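Local structure of secreted RxLR effector peptide protein (Phytophthora infestans, 5L7S) at residues E178-R190 with S212-E226. The protein binds the host autophagy protein ATG8CL through a C-terminal ATG8-interacting motif and stimulates autophagosome formation in infected plant cells. Numbering follows the deposited sequence.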
loop_
_atom_site.group_PDB
_atom_site.type_symbol
_atom_site.label_atom_id
_atom_site.label_comp_id
_atom_site.label_asym_id
_atom_site.label_seq_id
_atom_site.Cartn_x
_atom_site.Cartn_y
_atom_site.Cartn_z
ATOM N N GLU A 178 0.160 4.510 12.183
ATOM C CA GLU A 178 1.458 5.085 12.547
ATOM C C GLU A 178 1.947 6.100 11.517
ATOM O O GLU A 178 2.012 5.810 10.319
ATOM C CB GLU A 178 2.515 3.988 12.722
ATOM C CG GLU A 178 2.237 3.016 13.860
ATOM C CD GLU A 178 2.328 3.666 15.232
ATOM O OE1 GLU A 178 3.377 4.275 15.534
ATOM O OE2 GLU A 178 1.355 3.565 16.011
ATOM N N GLU A 179 2.313 7.283 12.009
ATOM C CA GLU A 179 2.840 8.362 11.174
ATOM C C GLU A 179 4.112 7.955 10.429
ATOM O O GLU A 179 4.290 8.341 9.278
ATOM C CB GLU A 179 3.114 9.606 12.023
ATOM C CG GLU A 179 3.367 10.875 11.229
ATOM C CD GLU A 179 3.677 12.056 12.122
ATOM O OE1 GLU A 179 4.629 11.955 12.924
ATOM O OE2 GLU A 179 2.972 13.084 12.020
ATOM N N GLU A 180 4.986 7.180 11.073
ATOM C CA GLU A 180 6.213 6.695 10.421
ATOM C C GLU A 180 5.909 5.876 9.169
ATOM O O GLU A 180 6.640 5.967 8.183
ATOM C CB GLU A 180 7.075 5.865 11.379
ATOM C CG GLU A 180 8.445 5.492 10.809
ATOM C CD GLU A 180 9.303 4.669 11.750
ATOM O OE1 GLU A 180 8.792 4.211 12.796
ATOM O OE2 GLU A 180 10.496 4.471 11.432
ATOM N N ASP A 181 4.842 5.080 9.215
ATOM C CA ASP A 181 4.387 4.339 8.038
ATOM C C ASP A 181 3.839 5.299 6.968
ATOM O O ASP A 181 4.139 5.146 5.780
ATOM C CB ASP A 181 3.333 3.285 8.417
ATOM C CG ASP A 181 3.872 2.212 9.369
ATOM O OD1 ASP A 181 5.064 1.846 9.270
ATOM O OD2 ASP A 181 3.086 1.718 10.208
ATOM N N ILE A 182 3.063 6.295 7.402
ATOM C CA ILE A 182 2.520 7.326 6.508
ATOM C C ILE A 182 3.633 8.132 5.821
ATOM O O ILE A 182 3.507 8.475 4.648
ATOM C CB ILE A 182 1.562 8.288 7.262
ATOM C CG1 ILE A 182 0.313 7.543 7.762
ATOM C CG2 ILE A 182 1.146 9.478 6.396
ATOM C CD1 ILE A 182 -0.711 7.220 6.697
ATOM N N ILE A 183 4.712 8.431 6.546
ATOM C CA ILE A 183 5.829 9.212 5.995
ATOM C C ILE A 183 6.620 8.399 4.967
ATOM O O ILE A 183 6.946 8.915 3.897
ATOM C CB ILE A 183 6.753 9.774 7.113
ATOM C CG1 ILE A 183 6.022 10.884 7.877
ATOM C CG2 ILE A 183 8.055 10.334 6.538
ATOM C CD1 ILE A 183 6.652 11.257 9.202
ATOM N N LYS A 184 6.929 7.144 5.288
ATOM C CA LYS A 184 7.610 6.250 4.336
ATOM C C LYS A 184 6.793 6.070 3.052
ATOM O O LYS A 184 7.352 6.091 1.957
ATOM C CB LYS A 184 7.906 4.881 4.966
ATOM C CG LYS A 184 9.009 4.892 6.016
ATOM C CD LYS A 184 9.051 3.575 6.777
ATOM C CE LYS A 184 10.126 3.567 7.855
ATOM N NZ LYS A 184 9.856 2.554 8.917
ATOM N N LEU A 185 5.475 5.909 3.202
ATOM C CA LEU A 185 4.544 5.793 2.069
ATOM C C LEU A 185 4.634 6.980 1.109
ATOM O O LEU A 185 4.834 6.795 -0.097
ATOM C CB LEU A 185 3.101 5.672 2.579
ATOM C CG LEU A 185 1.965 5.677 1.554
ATOM C CD1 LEU A 185 2.128 4.510 0.606
ATOM C CD2 LEU A 185 0.622 5.601 2.249
ATOM N N VAL A 186 4.477 8.186 1.659
ATOM C CA VAL A 186 4.512 9.425 0.875
ATOM C C VAL A 186 5.870 9.608 0.197
ATOM O O VAL A 186 5.928 10.020 -0.960
ATOM C CB VAL A 186 4.150 10.662 1.732
ATOM C CG1 VAL A 186 4.430 11.962 0.989
ATOM C CG2 VAL A 186 2.682 10.612 2.130
ATOM N N HIS A 187 6.952 9.290 0.898
ATOM C CA HIS A 187 8.282 9.363 0.296
ATOM C C HIS A 187 8.526 8.277 -0.769
ATOM O O HIS A 187 9.350 8.480 -1.664
ATOM C CB HIS A 187 9.376 9.327 1.364
ATOM C CG HIS A 187 10.679 9.888 0.896
ATOM N ND1 HIS A 187 10.829 11.209 0.533
ATOM C CD2 HIS A 187 11.890 9.310 0.717
ATOM C CE1 HIS A 187 12.074 11.421 0.149
ATOM N NE2 HIS A 187 12.742 10.287 0.261
ATOM N N MET A 188 7.832 7.139 -0.679
ATOM C CA MET A 188 7.873 6.132 -1.755
ATOM C C MET A 188 7.135 6.599 -3.016
ATOM O O MET A 188 7.567 6.280 -4.123
ATOM C CB MET A 188 7.335 4.763 -1.295
ATOM C CG MET A 188 8.299 3.938 -0.439
ATOM S SD MET A 188 9.872 3.493 -1.219
ATOM C CE MET A 188 11.004 4.655 -0.449
ATOM N N LEU A 189 6.048 7.359 -2.857
ATOM C CA LEU A 189 5.327 7.934 -4.007
ATOM C C LEU A 189 6.183 8.836 -4.896
ATOM O O LEU A 189 5.865 9.009 -6.066
ATOM C CB LEU A 189 4.101 8.734 -3.566
ATOM C CG LEU A 189 2.889 8.001 -3.008
ATOM C CD1 LEU A 189 1.791 9.019 -2.727
ATOM C CD2 LEU A 189 2.401 6.929 -3.972
ATOM N N ARG A 190 7.245 9.422 -4.344
ATOM C CA ARG A 190 8.219 10.177 -5.143
ATOM C C ARG A 190 8.737 9.379 -6.349
ATOM O O ARG A 190 8.919 9.939 -7.432
ATOM C CB ARG A 190 9.409 10.617 -4.285
ATOM C CG ARG A 190 9.064 11.596 -3.173
ATOM C CD ARG A 190 10.306 12.283 -2.627
ATOM N NE ARG A 190 10.666 13.455 -3.431
ATOM C CZ ARG A 190 11.827 13.671 -4.059
ATOM N NH1 ARG A 190 12.845 12.803 -4.011
ATOM N NH2 ARG A 190 11.973 14.805 -4.748
ATOM N N SER A 212 6.187 15.797 15.572
ATOM C CA SER A 212 6.699 14.416 15.518
ATOM C C SER A 212 7.207 14.008 14.125
ATOM O O SER A 212 8.165 13.238 14.017
ATOM C CB SER A 212 5.638 13.420 15.999
ATOM O OG SER A 212 4.406 13.621 15.334
ATOM N N SER A 213 6.580 14.546 13.076
ATOM C CA SER A 213 6.990 14.280 11.687
ATOM C C SER A 213 8.446 14.649 11.359
ATOM O O SER A 213 9.057 14.011 10.505
ATOM C CB SER A 213 6.067 15.010 10.706
ATOM O OG SER A 213 6.358 16.395 10.665
ATOM N N HIS A 214 8.996 15.647 12.052
ATOM C CA HIS A 214 10.305 16.231 11.714
ATOM C C HIS A 214 11.445 15.237 11.891
ATOM O O HIS A 214 12.240 15.029 10.976
ATOM C CB HIS A 214 10.591 17.471 12.566
ATOM C CG HIS A 214 9.694 18.631 12.273
ATOM N ND1 HIS A 214 10.177 19.895 12.011
ATOM C CD2 HIS A 214 8.347 18.721 12.197
ATOM C CE1 HIS A 214 9.163 20.713 11.790
ATOM N NE2 HIS A 214 8.041 20.026 11.896
ATOM N N LYS A 215 11.520 14.633 13.073
ATOM C CA LYS A 215 12.554 13.642 13.357
ATOM C C LYS A 215 12.393 12.417 12.449
ATOM O O LYS A 215 13.370 11.948 11.866
ATOM C CB LYS A 215 12.534 13.251 14.846
ATOM C CG LYS A 215 13.575 12.221 15.294
ATOM C CD LYS A 215 14.993 12.439 14.751
ATOM C CE LYS A 215 15.578 13.827 15.025
ATOM N NZ LYS A 215 15.963 14.039 16.449
ATOM N N THR A 216 11.160 11.936 12.306
ATOM C CA THR A 216 10.863 10.776 11.463
ATOM C C THR A 216 11.239 11.018 10.003
ATOM O O THR A 216 11.944 10.209 9.400
ATOM C CB THR A 216 9.369 10.407 11.513
ATOM O OG1 THR A 216 8.944 10.297 12.875
ATOM C CG2 THR A 216 9.111 9.085 10.806
ATOM N N MET A 217 10.771 12.137 9.456
ATOM C CA MET A 217 11.041 12.522 8.061
ATOM C C MET A 217 12.539 12.622 7.760
ATOM O O MET A 217 12.994 12.156 6.716
ATOM C CB MET A 217 10.361 13.861 7.759
ATOM C CG MET A 217 10.464 14.344 6.323
ATOM S SD MET A 217 9.198 13.663 5.248
ATOM C CE MET A 217 7.745 14.508 5.867
ATOM N N ALA A 218 13.289 13.239 8.671
ATOM C CA ALA A 218 14.744 13.360 8.544
ATOM C C ALA A 218 15.446 12.002 8.495
ATOM O O ALA A 218 16.431 11.843 7.780
ATOM C CB ALA A 218 15.305 14.202 9.682
ATOM N N ASP A 219 14.932 11.032 9.254
ATOM C CA ASP A 219 15.460 9.662 9.238
ATOM C C ASP A 219 15.135 8.945 7.927
ATOM O O ASP A 219 15.959 8.179 7.425
ATOM C CB ASP A 219 14.927 8.845 10.428
ATOM C CG ASP A 219 15.358 9.410 11.783
ATOM O OD1 ASP A 219 16.278 10.257 11.840
ATOM O OD2 ASP A 219 14.763 9.004 12.801
ATOM N N VAL A 220 13.942 9.193 7.386
ATOM C CA VAL A 220 13.521 8.611 6.101
ATOM C C VAL A 220 14.363 9.124 4.922
ATOM O O VAL A 220 14.738 8.338 4.044
ATOM C CB VAL A 220 12.007 8.837 5.853
ATOM C CG1 VAL A 220 11.609 8.500 4.419
ATOM C CG2 VAL A 220 11.197 7.996 6.828
ATOM N N TRP A 221 14.651 10.424 4.904
ATOM C CA TRP A 221 15.546 11.007 3.899
ATOM C C TRP A 221 16.964 10.466 4.025
ATOM O O TRP A 221 17.617 10.198 3.020
ATOM C CB TRP A 221 15.602 12.534 4.019
ATOM C CG TRP A 221 14.318 13.249 3.725
ATOM C CD1 TRP A 221 13.315 12.835 2.900
ATOM C CD2 TRP A 221 13.921 14.526 4.232
ATOM N NE1 TRP A 221 12.304 13.765 2.874
ATOM C CE2 TRP A 221 12.653 14.818 3.679
ATOM C CE3 TRP A 221 14.510 15.452 5.105
ATOM C CZ2 TRP A 221 11.960 16.000 3.975
ATOM C CZ3 TRP A 221 13.821 16.622 5.404
ATOM C CH2 TRP A 221 12.556 16.885 4.839
ATOM N N LEU A 222 17.432 10.322 5.265
ATOM C CA LEU A 222 18.798 9.869 5.541
ATOM C C LEU A 222 18.999 8.411 5.142
ATOM O O LEU A 222 20.033 8.072 4.567
ATOM C CB LEU A 222 19.143 10.059 7.022
ATOM C CG LEU A 222 20.625 10.007 7.393
ATOM C CD1 LEU A 222 21.354 11.224 6.840
ATOM C CD2 LEU A 222 20.791 9.918 8.902
ATOM N N LYS A 223 18.011 7.562 5.434
ATOM C CA LYS A 223 18.017 6.164 4.974
ATOM C C LYS A 223 17.953 6.070 3.448
ATOM O O LYS A 223 18.617 5.223 2.853
ATOM C CB LYS A 223 16.856 5.373 5.584
ATOM C CG LYS A 223 16.887 3.883 5.258
ATOM C CD LYS A 223 15.740 3.140 5.917
ATOM C CE LYS A 223 15.628 1.720 5.388
ATOM N NZ LYS A 223 14.514 0.981 6.044
ATOM N N ALA A 224 17.157 6.940 2.827
ATOM C CA ALA A 224 17.087 7.039 1.365
ATOM C C ALA A 224 18.283 7.776 0.739
ATOM O O ALA A 224 18.352 7.899 -0.483
ATOM C CB ALA A 224 15.785 7.709 0.952
ATOM N N ARG A 225 19.195 8.286 1.573
ATOM C CA ARG A 225 20.432 8.939 1.142
ATOM C C ARG A 225 20.168 10.181 0.285
ATOM O O ARG A 225 20.939 10.494 -0.623
ATOM C CB ARG A 225 21.354 7.944 0.415
ATOM C CG ARG A 225 21.640 6.665 1.195
ATOM C CD ARG A 225 22.563 5.728 0.426
ATOM N NE ARG A 225 23.906 6.290 0.257
ATOM C CZ ARG A 225 24.855 6.333 1.198
ATOM N NH1 ARG A 225 24.644 5.847 2.426
ATOM N NH2 ARG A 225 26.036 6.877 0.907
ATOM N N GLU A 226 19.089 10.897 0.600
ATOM C CA GLU A 226 18.685 12.072 -0.169
ATOM C C GLU A 226 19.692 13.193 0.070
ATOM O O GLU A 226 20.122 13.407 1.202
ATOM C CB GLU A 226 17.285 12.549 0.238
ATOM C CG GLU A 226 16.156 11.545 0.016
ATOM C CD GLU A 226 15.710 11.410 -1.432
ATOM O OE1 GLU A 226 16.382 11.925 -2.352
ATOM O OE2 GLU A 226 14.665 10.768 -1.652
#
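Ile183 of helix 179-189 is a knob in a hole made by Ser213, Thr216, Met217 and Val220 of helix 212-223. The two helices run in the same general sense, 45° apart, with axes 9.8 Å from each other at closest approach. The isoleucine's branches divide the hole: CD1 lies on Thr216 CB and CG2, while CG2, anti to its own backbone N, reaches Met217 SD at 3.7 Å and Val220 CG2. One turn on, the His187 ring continues this buried side. Val220 CG1 packs obliquely against it, and Trp221 CD1 stands over one of its faces, 3.3 Å from His187 CE1. The imidazole and the five-membered ring of Trp221 are inclined at 59°. Glu226, whose backbone N closes the Schellman motif after helix 212-223, meets the edge of the imidazole: His187 NE2 donates a weak, bent bond to Glu226 OE2 (2.8 Å, 126°), the carboxylate turned nearly perpendicular to the ring. Arg190 NH1 makes a long salt bridge to the same oxygen, while its NE pairs with Asp200. Glu203 of helix 196-207 takes His187 ND1 and Trp221 NE1 on its two carboxylate oxygens. The other flank is looser: at the solvent margin Glu180 and Lys184, salt-bridged to each other, touch through the first carbons of their stems, Glu180 slanting across Thr216 CG2 and Lys184 across Val220 CG2. At the N-terminal end Ser212 OG donates to Glu179 OE1 (2.9 Å) on its syn side, and Ser210 holds OE2. The contact probably forms the junction between the fourth and fifth of the five tandem WY-domains. It joins an apolar knob to a network of shared carboxylates, whose bonds across the contact at the Glu226 end are weak or long.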